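Local coordinates for protein RV1873 (Mycobacterium tuberculosis, PDB 2JEK) that is of unknown function but belongs to the DUF1810 family and folds into a compact, all-helical right-handed superhelix, at residues S23-E26 and E27-G31. Numbering follows the deposited sequence.
Sequences SVVE and ELRAG
The last turns of helix 21-29 bring Val25 against Arg29, Val24 against Leu28 and Ser23 near Glu27, and the helix closes at Gly31 with a Schellman motif. Four consecutive i to i+4 backbone bonds tie the two segments together. Arg29 N to Val25 O measures 2.8 Å, while the last, Ala30 N to Glu26 O, is more bent, with an N-H...O angle of 143°. Gly31 leaves the helix with positive phi (82°). Its N makes one of the motif's two bonds back into the last turn, to Leu28 O at 3.1 Å.

Arg29 runs alongside Val25. The Arg29 chain is extended from CG to NE, which carries the guanidinium back along the helix and over the valine. Val25 CG1 sits against one face of that group, off its centre and 3.3 Å from NE. A water in the guanidinium plane takes a bond from Arg29 NH1 (3.1 Å) and gives one to Glu26 OE1. Water therefore links Glu26 and Arg29. The Glu26 chain bends at chi2 (-77°). Its OE2 makes a salt bridge with Arg22, one turn back.

A second water donates to both Ser23 OG and Glu27 OE2, 2.7 Å from the latter. Ser23 OG also bonds to Val20 O. The other Glu27 oxygen, OE1, accepts from Arg34 N, Gly35 N and the Trp37 indole, three donors that grip it and tie the helix to the chain that follows. OE2 also hydrogen-bonds to a glycerol, probably from the crystallisation liquor.

Val24 CG1 meets Leu28 CD1 at 4.0 Å. Both residues are buried and touch Trp37, and Leu28 also packs on Cys81 and Leu84. The whole is an amphipathic helix end, with an apolar side packed on helix 74-87 and Trp37, water-bridged polar side chains and a Schellman C-terminus.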
# COMPACT_ATOMS: atom_id res chain seq x y z
N SER A 23 7.42 -14.41 -1.11
CA SER A 23 6.08 -14.98 -1.03
C SER A 23 5.02 -13.94 -1.41
O SER A 23 4.01 -14.27 -2.02
CB SER A 23 5.82 -15.57 0.36
OG SER A 23 5.75 -14.59 1.37
N VAL A 24 5.27 -12.69 -1.05
CA VAL A 24 4.37 -11.60 -1.44
C VAL A 24 4.24 -11.53 -2.96
O VAL A 24 3.13 -11.53 -3.50
CB VAL A 24 4.91 -10.25 -0.93
CG1 VAL A 24 4.07 -9.08 -1.49
CG2 VAL A 24 4.90 -10.24 0.58
N VAL A 25 5.39 -11.48 -3.63
CA VAL A 25 5.46 -11.44 -5.09
C VAL A 25 4.75 -12.64 -5.71
O VAL A 25 3.96 -12.48 -6.64
CB VAL A 25 6.93 -11.30 -5.57
CG1 VAL A 25 7.08 -11.56 -7.06
CG2 VAL A 25 7.44 -9.89 -5.24
N GLU A 26 4.99 -13.83 -5.16
CA GLU A 26 4.36 -15.03 -5.70
C GLU A 26 2.85 -15.00 -5.52
O GLU A 26 2.10 -15.36 -6.43
CB GLU A 26 4.97 -16.31 -5.10
CG GLU A 26 6.49 -16.46 -5.31
CD GLU A 26 6.89 -16.90 -6.72
OE1 GLU A 26 6.01 -17.00 -7.59
OE2 GLU A 26 8.10 -17.14 -6.94
N GLU A 27 2.38 -14.55 -4.36
CA GLU A 27 0.95 -14.45 -4.07
C GLU A 27 0.27 -13.45 -4.98
O GLU A 27 -0.83 -13.71 -5.49
CB GLU A 27 0.74 -14.10 -2.59
CG GLU A 27 0.99 -15.30 -1.71
CD GLU A 27 1.13 -14.99 -0.26
OE1 GLU A 27 0.57 -13.97 0.21
OE2 GLU A 27 1.78 -15.80 0.43
N LEU A 28 0.91 -12.30 -5.19
CA LEU A 28 0.33 -11.29 -6.06
C LEU A 28 0.40 -11.70 -7.54
O LEU A 28 -0.55 -11.44 -8.28
CB LEU A 28 0.98 -9.93 -5.82
CG LEU A 28 0.79 -9.35 -4.41
CD1 LEU A 28 1.50 -8.00 -4.34
CD2 LEU A 28 -0.69 -9.22 -4.01
N ARG A 29 1.50 -12.34 -7.95
CA ARG A 29 1.60 -12.92 -9.30
C ARG A 29 0.46 -13.91 -9.56
O ARG A 29 -0.07 -13.97 -10.68
CB ARG A 29 2.95 -13.63 -9.52
CG ARG A 29 4.13 -12.70 -9.76
CD ARG A 29 5.44 -13.46 -10.00
NE ARG A 29 6.57 -12.54 -10.19
CZ ARG A 29 7.84 -12.92 -10.29
NH1 ARG A 29 8.17 -14.21 -10.24
NH2 ARG A 29 8.80 -12.01 -10.45
N ALA A 30 0.09 -14.68 -8.54
CA ALA A 30 -0.97 -15.69 -8.65
C ALA A 30 -2.38 -15.12 -8.45
O ALA A 30 -3.38 -15.82 -8.64
CB ALA A 30 -0.72 -16.84 -7.67
N GLY A 31 -2.47 -13.86 -8.03
CA GLY A 31 -3.75 -13.20 -7.85
C GLY A 31 -4.51 -13.44 -6.54
O GLY A 31 -5.72 -13.25 -6.47
O HOH W 1 3.17 -14.69 2.42
O HOH W 2 6.84 -16.96 -10.03